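Local coordinates for protein pectate lyase (Cellvibrio cellulosa, PDB 1GXM) that cleaves polygalacturonic acid by anti-beta-elimination through its family 10 polysaccharide lyase module, the C-terminal catalytic piece of a longer protein, at residues Trp183-Gln195 / Glu210-Leu223. Numbering follows the deposited sequence.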
ATOM      1  N   TRP A 183       4.864  13.251   6.813  1.00  8.63           N
ATOM      2  CA  TRP A 183       4.398  14.239   7.772  1.00  9.11           C
ATOM      3  C   TRP A 183       5.494  14.716   8.696  1.00  9.80           C
ATOM      4  O   TRP A 183       6.208  13.926   9.292  1.00 10.19           O
ATOM      5  CB  TRP A 183       3.263  13.653   8.597  1.00  8.64           C
ATOM      6  CG  TRP A 183       2.723  14.590   9.597  1.00  8.47           C
ATOM      7  CD1 TRP A 183       2.906  14.523  10.929  1.00  9.15           C
ATOM      8  CD2 TRP A 183       1.900  15.729   9.351  1.00  9.22           C
ATOM      9  NE1 TRP A 183       2.254  15.559  11.552  1.00  9.55           N
ATOM     10  CE2 TRP A 183       1.604  16.302  10.601  1.00  8.83           C
ATOM     11  CE3 TRP A 183       1.333  16.293   8.201  1.00 10.10           C
ATOM     12  CZ2 TRP A 183       0.806  17.431  10.736  1.00 10.22           C
ATOM     13  CZ3 TRP A 183       0.549  17.422   8.337  1.00 10.31           C
ATOM     14  CH2 TRP A 183       0.297  17.977   9.597  1.00 10.94           C
ATOM     15  N   LYS A 184       5.597  16.034   8.813  1.00 11.54           N
ATOM     16  CA  LYS A 184       6.539  16.664   9.718  1.00 12.64           C
ATOM     17  C   LYS A 184       5.751  17.048  10.940  1.00 12.27           C
ATOM     18  O   LYS A 184       4.881  17.918  10.922  1.00 13.64           O
ATOM     19  CB  LYS A 184       7.196  17.870   9.078  1.00 13.51           C
ATOM     20  CG  LYS A 184       8.148  17.493   7.962  1.00 16.69           C
ATOM     21  CD  LYS A 184       8.569  18.662   7.028  1.00 22.34           C
ATOM     22  CE  LYS A 184       8.510  20.035   7.621  1.00 26.94           C
ATOM     23  NZ  LYS A 184       8.513  21.086   6.552  1.00 30.15           N
ATOM     24  N   GLN A 185       6.063  16.333  11.997  1.00 12.34           N
ATOM     25  CA  GLN A 185       5.393  16.449  13.263  1.00 13.49           C
ATOM     26  C   GLN A 185       6.227  17.386  14.098  1.00 14.88           C
ATOM     27  O   GLN A 185       7.249  16.985  14.634  1.00 14.51           O
ATOM     28  CB  GLN A 185       5.333  15.084  13.910  1.00 12.83           C
ATOM     29  CG  GLN A 185       4.531  15.055  15.186  1.00 12.40           C
ATOM     30  CD  GLN A 185       4.458  13.667  15.693  1.00 12.16           C
ATOM     31  OE1 GLN A 185       5.448  13.169  16.241  1.00 15.19           O
ATOM     32  NE2 GLN A 185       3.327  12.997  15.470  1.00 10.39           N
ATOM     33  N   ASN A 186       5.790  18.639  14.167  1.00 16.16           N
ATOM     34  CA  ASN A 186       6.488  19.685  14.911  1.00 17.73           C
ATOM     35  C   ASN A 186       7.957  19.674  14.536  1.00 18.39           C
ATOM     36  O   ASN A 186       8.852  19.663  15.375  1.00 19.87           O
ATOM     37  CB  ASN A 186       6.261  19.495  16.404  1.00 18.23           C
ATOM     38  CG  ASN A 186       4.792  19.486  16.759  1.00 19.14           C
ATOM     39  OD1 ASN A 186       4.039  20.390  16.360  1.00 19.69           O
ATOM     40  ND2 ASN A 186       4.354  18.436  17.460  1.00 20.66           N
ATOM     41  N   GLY A 187       8.180  19.634  13.234  1.00 18.51           N
ATOM     42  CA  GLY A 187       9.512  19.725  12.686  1.00 19.09           C
ATOM     43  C   GLY A 187      10.223  18.410  12.456  1.00 19.51           C
ATOM     44  O   GLY A 187      11.287  18.432  11.873  1.00 21.41           O
ATOM     45  N   VAL A 188       9.656  17.289  12.912  1.00 18.26           N
ATOM     46  CA  VAL A 188      10.313  15.978  12.862  1.00 17.07           C
ATOM     47  C   VAL A 188       9.628  15.094  11.812  1.00 15.48           C
ATOM     48  O   VAL A 188       8.426  14.928  11.836  1.00 13.67           O
ATOM     49  CB  VAL A 188      10.219  15.267  14.208  1.00 17.83           C
ATOM     50  CG1 VAL A 188      10.828  13.864  14.159  1.00 19.05           C
ATOM     51  CG2 VAL A 188      10.903  16.113  15.293  1.00 17.95           C
ATOM     52  N   LEU A 189      10.393  14.531  10.894  1.00 14.53           N
ATOM     53  CA  LEU A 189       9.833  13.685   9.855  1.00 13.26           C
ATOM     54  C   LEU A 189       9.312  12.381  10.459  1.00 11.53           C
ATOM     55  O   LEU A 189      10.017  11.739  11.233  1.00 11.85           O
ATOM     56  CB  LEU A 189      10.905  13.362   8.827  1.00 14.57           C
ATOM     57  CG  LEU A 189      10.507  13.048   7.418  1.00 17.04           C
ATOM     58  CD1 LEU A 189       9.604  14.123   6.772  1.00 16.25           C
ATOM     59  CD2 LEU A 189      11.804  12.898   6.595  1.00 17.81           C
ATOM     60  N   THR A 190       8.090  11.981  10.092  1.00  9.54           N
ATOM     61  CA  THR A 190       7.460  10.782  10.647  1.00  9.13           C
ATOM     62  C   THR A 190       7.023   9.857   9.535  1.00  8.75           C
ATOM     63  O   THR A 190       7.852   9.287   8.874  1.00  8.69           O
ATOM     64  CB  THR A 190       6.318  11.122  11.639  1.00  9.20           C
ATOM     65  OG1 THR A 190       5.289  11.903  11.019  1.00  9.22           O
ATOM     66  CG2 THR A 190       6.865  11.960  12.814  1.00  9.01           C
ATOM     67  N   VAL A 191       5.719   9.702   9.333  1.00  7.85           N
ATOM     68  CA  VAL A 191       5.190   8.735   8.379  1.00  7.77           C
ATOM     69  C   VAL A 191       4.039   9.371   7.597  1.00  7.76           C
ATOM     70  O   VAL A 191       4.086  10.566   7.319  1.00  8.59           O
ATOM     71  CB  VAL A 191       4.852   7.383   9.037  1.00  8.63           C
ATOM     72  CG1 VAL A 191       6.114   6.721   9.535  1.00  8.18           C
ATOM     73  CG2 VAL A 191       3.817   7.516  10.154  1.00  9.11           C
ATOM     74  N   TRP A 192       3.039   8.580   7.223  1.00  7.08           N
ATOM     75  CA  TRP A 192       2.003   9.026   6.327  1.00  7.05           C
ATOM     76  C   TRP A 192       0.653   8.677   6.894  1.00  6.80           C
ATOM     77  O   TRP A 192       0.497   7.739   7.658  1.00  8.04           O
ATOM     78  CB  TRP A 192       2.126   8.345   4.939  1.00  7.25           C
ATOM     79  CG  TRP A 192       3.410   8.676   4.278  1.00  8.01           C
ATOM     80  CD1 TRP A 192       3.626   9.664   3.374  1.00  8.16           C
ATOM     81  CD2 TRP A 192       4.687   8.086   4.537  1.00  7.53           C
ATOM     82  NE1 TRP A 192       4.948   9.712   3.038  1.00  9.11           N
ATOM     83  CE2 TRP A 192       5.628   8.754   3.732  1.00  7.53           C
ATOM     84  CE3 TRP A 192       5.124   7.035   5.342  1.00  8.54           C
ATOM     85  CZ2 TRP A 192       6.979   8.428   3.736  1.00  9.14           C
ATOM     86  CZ3 TRP A 192       6.446   6.712   5.354  1.00  8.40           C
ATOM     87  CH2 TRP A 192       7.374   7.420   4.576  1.00  8.58           C
ATOM     88  N   CYS A 193      -0.336   9.436   6.474  1.00  7.18           N
ATOM     89  CA  CYS A 193      -1.735   9.095   6.650  1.00  7.40           C
ATOM     90  C   CYS A 193      -2.110   8.039   5.634  1.00  7.19           C
ATOM     91  O   CYS A 193      -1.459   7.859   4.632  1.00  8.06           O
ATOM     92  CB  CYS A 193      -2.591  10.356   6.445  1.00  7.38           C
ATOM     93  SG  CYS A 193      -4.278  10.194   7.011  1.00  8.36           S
ATOM     94  N   ALA A 194      -3.204   7.337   5.880  1.00  7.51           N
ATOM     95  CA  ALA A 194      -3.659   6.339   4.924  1.00  7.54           C
ATOM     96  C   ALA A 194      -4.073   6.966   3.603  1.00  7.71           C
ATOM     97  O   ALA A 194      -4.079   6.307   2.585  1.00  7.85           O
ATOM     98  CB  ALA A 194      -4.763   5.511   5.476  1.00  7.40           C
ATOM     99  N   GLN A 195      -4.413   8.241   3.624  1.00  7.33           N
ATOM    100  CA  GLN A 195      -4.702   8.950   2.398  1.00  7.94           C
ATOM    101  C   GLN A 195      -4.322  10.408   2.577  1.00  7.60           C
ATOM    102  O   GLN A 195      -4.443  10.956   3.669  1.00  7.95           O
ATOM    103  CB  GLN A 195      -6.154   8.785   1.950  1.00  8.08           C
ATOM    104  CG  GLN A 195      -7.171   9.116   2.975  1.00  9.14           C
ATOM    105  CD  GLN A 195      -7.267   8.109   4.108  1.00  7.62           C
ATOM    106  OE1 GLN A 195      -7.287   6.892   3.864  1.00  8.98           O
ATOM    107  NE2 GLN A 195      -7.387   8.594   5.325  1.00  8.41           N
ATOM    108  N   GLU A 210     -12.210   6.902   9.542  1.00  8.36           N
ATOM    109  CA  GLU A 210     -10.835   6.965   9.060  1.00  8.59           C
ATOM    110  C   GLU A 210     -10.413   8.421   8.972  1.00  8.08           C
ATOM    111  O   GLU A 210     -10.638   9.077   7.984  1.00  8.85           O
ATOM    112  CB  GLU A 210     -10.726   6.264   7.717  1.00  8.27           C
ATOM    113  CG  GLU A 210     -10.961   4.777   7.886  1.00  9.72           C
ATOM    114  CD  GLU A 210     -11.069   4.001   6.611  1.00 10.36           C
ATOM    115  OE1 GLU A 210     -11.517   4.540   5.585  1.00 10.80           O
ATOM    116  OE2 GLU A 210     -10.706   2.814   6.633  1.00 12.33           O
ATOM    117  N   LEU A 211      -9.824   8.921  10.041  1.00  7.87           N
ATOM    118  CA  LEU A 211      -9.574  10.337  10.180  1.00  7.79           C
ATOM    119  C   LEU A 211      -8.152  10.675   9.794  1.00  7.47           C
ATOM    120  O   LEU A 211      -7.300   9.827   9.641  1.00  7.94           O
ATOM    121  CB  LEU A 211      -9.866  10.753  11.610  1.00  7.98           C
ATOM    122  CG  LEU A 211     -11.241  10.407  12.159  1.00  9.07           C
ATOM    123  CD1 LEU A 211     -11.400  11.023  13.523  1.00  9.65           C
ATOM    124  CD2 LEU A 211     -12.332  10.943  11.262  1.00 10.06           C
ATOM    125  N   GLU A 212      -7.895  11.962   9.708  1.00  8.13           N
ATOM    126  CA  GLU A 212      -6.554  12.462   9.479  1.00  8.19           C
ATOM    127  C   GLU A 212      -5.674  12.034  10.635  1.00  7.91           C
ATOM    128  O   GLU A 212      -6.022  12.208  11.789  1.00  8.53           O
ATOM    129  CB  GLU A 212      -6.537  13.991   9.378  1.00  8.35           C
ATOM    130  CG  GLU A 212      -7.571  14.582   8.409  1.00 10.02           C
ATOM    131  CD  GLU A 212      -8.908  14.928   9.074  1.00 12.02           C
ATOM    132  OE1 GLU A 212      -9.392  14.204   9.986  1.00 10.87           O
ATOM    133  OE2 GLU A 212      -9.518  15.954   8.697  1.00 15.25           O
ATOM    134  N   SER A 213      -4.517  11.502  10.289  1.00  7.73           N
ATOM    135  CA  SER A 213      -3.723  10.758  11.233  1.00  7.46           C
ATOM    136  C   SER A 213      -2.450  10.296  10.601  1.00  7.27           C
ATOM    137  O   SER A 213      -2.304  10.334   9.385  1.00  7.99           O
ATOM    138  CB  SER A 213      -4.492   9.536  11.691  1.00  7.67           C
ATOM    139  OG  SER A 213      -4.913   8.779  10.581  1.00  8.50           O
ATOM    140  N   LEU A 214      -1.514   9.862  11.433  1.00  7.55           N
ATOM    141  CA  LEU A 214      -0.460   8.968  10.950  1.00  7.56           C
ATOM    142  C   LEU A 214      -0.969   7.549  11.003  1.00  7.39           C
ATOM    143  O   LEU A 214      -1.573   7.112  11.988  1.00  8.02           O
ATOM    144  CB  LEU A 214       0.784   9.091  11.806  1.00  7.95           C
ATOM    145  CG  LEU A 214       1.366  10.498  11.841  1.00  8.09           C
ATOM    146  CD1 LEU A 214       2.535  10.527  12.793  1.00  8.78           C
ATOM    147  CD2 LEU A 214       1.796  10.941  10.482  1.00  9.25           C
ATOM    148  N   SER A 215      -0.720   6.826   9.929  1.00  7.45           N
ATOM    149  CA  SER A 215      -1.203   5.462   9.791  1.00  7.19           C
ATOM    150  C   SER A 215      -0.153   4.472  10.231  1.00  7.94           C
ATOM    151  O   SER A 215       0.877   4.304   9.589  1.00  8.24           O
ATOM    152  CB  SER A 215      -1.560   5.151   8.346  1.00  8.36           C
ATOM    153  OG  SER A 215      -2.011   3.806   8.219  1.00  8.34           O
ATOM    154  N   GLY A 216      -0.434   3.775  11.319  1.00  7.85           N
ATOM    155  CA  GLY A 216       0.433   2.710  11.759  1.00  7.95           C
ATOM    156  C   GLY A 216       0.416   1.539  10.804  1.00  8.62           C
ATOM    157  O   GLY A 216       1.407   0.845  10.667  1.00  9.58           O
ATOM    158  N   SER A 217      -0.716   1.306  10.153  1.00  8.55           N
ATOM    159  CA  SER A 217      -0.880   0.161   9.265  1.00  9.31           C
ATOM    160  C   SER A 217      -0.274   0.386   7.895  1.00  9.79           C
ATOM    161  O   SER A 217       0.406  -0.473   7.377  1.00 11.86           O
ATOM    162  CB  SER A 217      -2.359  -0.160   9.115  1.00 10.08           C
ATOM    163  OG  SER A 217      -3.084   1.019   8.833  1.00 11.02           O
ATOM    164  N   GLU A 218      -0.516   1.535   7.297  1.00  8.48           N
ATOM    165  CA  GLU A 218      -0.140   1.733   5.894  1.00  8.55           C
ATOM    166  C   GLU A 218       1.258   2.263   5.725  1.00  8.22           C
ATOM    167  O   GLU A 218       1.825   2.158   4.645  1.00  9.20           O
ATOM    168  CB  GLU A 218      -1.130   2.655   5.166  1.00  9.11           C
ATOM    169  CG  GLU A 218      -2.580   2.243   5.304  1.00 10.45           C
ATOM    170  CD  GLU A 218      -2.905   0.867   4.767  1.00 12.03           C
ATOM    171  OE1 GLU A 218      -2.072   0.225   4.110  1.00 13.30           O
ATOM    172  OE2 GLU A 218      -4.043   0.449   4.987  1.00 15.07           O
ATOM    173  N   SER A 219       1.829   2.827   6.774  1.00  7.41           N
ATOM    174  CA  SER A 219       3.137   3.430   6.629  1.00  7.66           C
ATOM    175  C   SER A 219       4.226   2.383   6.448  1.00  7.97           C
ATOM    176  O   SER A 219       5.254   2.683   5.889  1.00  8.29           O
ATOM    177  CB  SER A 219       3.427   4.343   7.793  1.00  7.86           C
ATOM    178  OG  SER A 219       2.595   5.477   7.722  1.00  7.89           O
ATOM    179  N   VAL A 220       3.975   1.143   6.860  1.00  8.50           N
ATOM    180  CA  VAL A 220       4.919   0.043   6.664  1.00  9.01           C
ATOM    181  C   VAL A 220       5.202  -0.155   5.182  1.00  8.51           C
ATOM    182  O   VAL A 220       6.349  -0.172   4.739  1.00  9.48           O
ATOM    183  CB  VAL A 220       4.355  -1.260   7.234  1.00  9.75           C
ATOM    184  CG1 VAL A 220       5.264  -2.439   6.918  1.00 11.24           C
ATOM    185  CG2 VAL A 220       4.115  -1.124   8.732  1.00 11.08           C
ATOM    186  N   GLY A 221       4.141  -0.269   4.395  1.00  8.23           N
ATOM    187  CA  GLY A 221       4.296  -0.526   2.981  1.00  8.56           C
ATOM    188  C   GLY A 221       4.939   0.631   2.259  1.00  8.28           C
ATOM    189  O   GLY A 221       5.647   0.440   1.273  1.00  8.37           O
ATOM    190  N   VAL A 222       4.664   1.844   2.710  1.00  8.51           N
ATOM    191  CA  VAL A 222       5.288   3.016   2.089  1.00  8.22           C
ATOM    192  C   VAL A 222       6.797   2.943   2.310  1.00  8.21           C
ATOM    193  O   VAL A 222       7.593   3.142   1.403  1.00  8.54           O
ATOM    194  CB  VAL A 222       4.735   4.319   2.666  1.00  8.18           C
ATOM    195  CG1 VAL A 222       5.449   5.501   2.032  1.00  9.12           C
ATOM    196  CG2 VAL A 222       3.244   4.444   2.416  1.00  9.34           C
ATOM    197  N   LEU A 223       7.202   2.662   3.540  1.00  8.43           N
ATOM    198  CA  LEU A 223       8.618   2.483   3.835  1.00  8.58           C
ATOM    199  C   LEU A 223       9.233   1.346   3.033  1.00  8.44           C
ATOM    200  O   LEU A 223      10.326   1.457   2.508  1.00  9.51           O
ATOM    201  CB  LEU A 223       8.833   2.272   5.325  1.00  8.78           C
ATOM    202  CG  LEU A 223       8.529   3.511   6.146  1.00  9.11           C
ATOM    203  CD1 LEU A 223       8.448   3.175   7.637  1.00  9.08           C
ATOM    204  CD2 LEU A 223       9.541   4.621   5.938  1.00  9.46           C
TER
HETATM  205  O   HOH W   1       0.431   5.421   5.315  1.00 27.16           O
HETATM  206  O   HOH W   2      -4.527   6.989   8.555  1.00  7.86           O
HETATM  207  O   HOH W   3      -7.197   7.533   7.960  1.00  8.35           O
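Val-222 sets CG1 over one face of the Trp-192 indole, a CH-pi contact 3.4 Å from the centroid of the six-membered ring and almost exactly on its normal. Leu-223 CD2 meets the same ring at its edge, 3.8 Å from CZ3. In this pectic acid lyase module, richer in helix than in strand, the chain leaving the beta-hairpin 184-189, closed by a type I' turn, packs against strand 214-215 and the N-terminal part of helix 219-226. Beside the indole one backbone-to-backbone and one backbone-to-side-chain hydrogen bond join the segments: Ser-215 N gives a nearly straight 2.7 Å bond to Trp-192 O, and Trp-192 N donates to Ser-219 OG. That hydroxyl spends its own proton on Ser-215 O, in the carbonyl plane and on a lone pair, and also accepts from a water. Leu-214, its CG anti to the carbonyl carbon (chi1 -59°), reaches the open end of the hairpin, where CD2 lies 3.6 Å from Trp-183 CB and CD1 lies 3.6 Å from Thr-190 OG1. Farther out, Ile-178 O holds Trp-192 NE1, and Trp-245 of helix 233-246 covers Val-191 and Leu-214. Near residues 210-213 water mediates: one molecule bridges Ala-194 N to Ser-213 OG, another Gln-195 NE2 to Leu-211 O; Gln-195 NE2 also donates to Lys-204 O. Ser-215 OG closes an ST motif by accepting from Glu-218 N at 2.9 Å.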